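Local atomic coordinates of polyketide synthase (Synechococcus sp., PDB entry 4GOX), a protein that probably transfers a sulfuryl group from PAPS within the olefin synthase, a polyketide synthase of hydrocarbon biosynthesis, and is seen here with the product nucleotide PAP bound. Residues 27-32 against 124-129. Numbering follows the deposited sequence.
Sequences AFILSS and LLIDKS
The F28 ring meets D127 obliquely, with ring and carboxylate planes 36° apart. Its CD1 lies 3.6 Å from D127 CB, and F28 CE1 lies 3.6 Å from D127 OD1. Y132 and F146 also pack against the F28 side chain. Strands 26-30 and 124-129 lie side by side, parallel, in the central sheet of the P-loop-type sulfotransferase fold, with strand 149-155 hydrogen-bonded along the far edge of 26-30. D127 sends CG anti to its own N (chi1 -180°), which brings the carboxylate against CD1 and CE1 of F28; OD1 is hydrogen-bonded to the hydroxyls of Y113 and Y132. Cutting F28 back to an alanine would probably open a gap beside the D127 methylene and take away packing for Y132 and F146.

On the sheet face that carries A27, I29, I126 and K128, A27 CB touches I126 CD1 at 3.7 Å, and L231 of helix 220-231 packs on both. Further along, I29 CB rests on K128 CG, 3.7 Å away. K128 then bends at chi2 and chi3, carrying NZ away from I29 to a salt bridge with E55 and a hydrogen bond to T38 OG1, close to the bound nucleotide. Four backbone bonds stitch the strands; in the last, S129 N reaches I29 O at 2.8 Å, with an N-H...O angle of 175°.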
loop_
_atom_site.group_PDB
_atom_site.type_symbol
_atom_site.label_atom_id
_atom_site.label_comp_id
_atom_site.label_asym_id
_atom_site.label_seq_id
_atom_site.Cartn_x
_atom_site.Cartn_y
_atom_site.Cartn_z
ATOM N N ALA A 27 -3.601 9.513 2.379
ATOM C CA ALA A 27 -3.837 8.230 2.993
ATOM C C ALA A 27 -2.867 7.209 2.434
ATOM O O ALA A 27 -2.377 7.364 1.314
ATOM C CB ALA A 27 -5.287 7.782 2.799
ATOM N N PHE A 28 -2.574 6.181 3.235
ATOM C CA PHE A 28 -1.706 5.097 2.824
ATOM C C PHE A 28 -2.423 3.775 3.004
ATOM O O PHE A 28 -3.143 3.605 3.992
ATOM C CB PHE A 28 -0.434 5.057 3.707
ATOM C CG PHE A 28 0.475 6.246 3.556
ATOM C CD1 PHE A 28 1.547 6.209 2.675
ATOM C CD2 PHE A 28 0.281 7.391 4.322
ATOM C CE1 PHE A 28 2.383 7.314 2.523
ATOM C CE2 PHE A 28 1.109 8.494 4.168
ATOM C CZ PHE A 28 2.158 8.453 3.265
ATOM N N ILE A 29 -2.122 2.812 2.124
ATOM C CA ILE A 29 -2.559 1.425 2.276
ATOM C C ILE A 29 -1.271 0.726 2.600
ATOM O O ILE A 29 -0.347 0.688 1.775
ATOM C CB ILE A 29 -3.259 0.756 1.052
ATOM C CG1 ILE A 29 -4.556 1.481 0.664
ATOM C CG2 ILE A 29 -3.531 -0.742 1.370
ATOM C CD1 ILE A 29 -5.073 1.081 -0.709
ATOM N N LEU A 30 -1.184 0.232 3.844
ATOM C CA LEU A 30 -0.022 -0.445 4.335
ATOM C C LEU A 30 -0.343 -1.884 4.622
ATOM O O LEU A 30 -1.358 -2.207 5.244
ATOM C CB LEU A 30 0.512 0.246 5.609
ATOM C CG LEU A 30 0.856 1.746 5.512
ATOM C CD1 LEU A 30 1.155 2.282 6.884
ATOM C CD2 LEU A 30 2.052 1.992 4.589
ATOM N N SER A 31 0.550 -2.765 4.198
ATOM C CA SER A 31 0.409 -4.189 4.471
ATOM C C SER A 31 1.720 -4.884 4.231
ATOM O O SER A 31 2.677 -4.309 3.704
ATOM C CB SER A 31 -0.639 -4.814 3.548
ATOM O OG SER A 31 -0.198 -4.898 2.204
ATOM N N SER A 32 1.723 -6.159 4.568
ATOM C CA SER A 32 2.760 -7.098 4.222
ATOM C C SER A 32 2.501 -7.376 2.702
ATOM O O SER A 32 1.352 -7.213 2.243
ATOM C CB SER A 32 2.527 -8.378 5.029
ATOM O OG SER A 32 2.965 -9.561 4.388
ATOM N N LEU A 124 -8.500 12.687 -2.839
ATOM C CA LEU A 124 -7.609 12.235 -1.786
ATOM C C LEU A 124 -6.629 11.226 -2.353
ATOM O O LEU A 124 -7.021 10.143 -2.778
ATOM C CB LEU A 124 -8.402 11.663 -0.599
ATOM C CG LEU A 124 -7.570 10.990 0.514
ATOM C CD1 LEU A 124 -6.778 12.013 1.302
ATOM C CD2 LEU A 124 -8.452 10.163 1.428
ATOM N N LEU A 125 -5.339 11.578 -2.319
ATOM C CA LEU A 125 -4.252 10.750 -2.789
ATOM C C LEU A 125 -4.043 9.582 -1.822
ATOM O O LEU A 125 -4.015 9.757 -0.603
ATOM C CB LEU A 125 -2.971 11.589 -2.943
ATOM C CG LEU A 125 -1.663 10.835 -3.276
ATOM C CD1 LEU A 125 -1.677 10.326 -4.716
ATOM C CD2 LEU A 125 -0.438 11.743 -3.066
ATOM N N ILE A 126 -3.947 8.389 -2.392
ATOM C CA ILE A 126 -3.737 7.155 -1.666
ATOM C C ILE A 126 -2.414 6.581 -2.148
ATOM O O ILE A 126 -2.286 6.275 -3.335
ATOM C CB ILE A 126 -4.881 6.113 -1.857
ATOM C CG1 ILE A 126 -6.345 6.699 -1.806
ATOM C CG2 ILE A 126 -4.671 4.872 -0.959
ATOM C CD1 ILE A 126 -6.933 7.152 -0.471
ATOM N N ASP A 127 -1.454 6.401 -1.220
ATOM C CA ASP A 127 -0.175 5.780 -1.525
ATOM C C ASP A 127 -0.240 4.352 -0.989
ATOM O O ASP A 127 -0.162 4.147 0.222
ATOM C CB ASP A 127 1.013 6.560 -0.897
ATOM C CG ASP A 127 2.401 5.979 -1.173
ATOM O OD1 ASP A 127 3.390 6.675 -0.905
ATOM O OD2 ASP A 127 2.494 4.794 -1.633
ATOM N N LYS A 128 -0.382 3.360 -1.884
ATOM C CA LYS A 128 -0.398 1.961 -1.446
ATOM C C LYS A 128 1.029 1.455 -1.479
ATOM O O LYS A 128 1.750 1.682 -2.462
ATOM C CB LYS A 128 -1.268 1.091 -2.398
ATOM C CG LYS A 128 -1.358 -0.390 -1.966
ATOM C CD LYS A 128 -0.294 -1.316 -2.598
ATOM C CE LYS A 128 -0.718 -1.825 -3.969
ATOM N NZ LYS A 128 -0.001 -3.079 -4.349
ATOM N N SER A 129 1.437 0.766 -0.427
ATOM C CA SER A 129 2.733 0.107 -0.407
ATOM C C SER A 129 2.750 -1.174 0.412
ATOM O O SER A 129 2.511 -1.123 1.622
ATOM C CB SER A 129 3.835 1.030 0.087
ATOM O OG SER A 129 5.023 0.278 0.268
HETATM O O HOH W 1 3.623 -1.606 3.896
#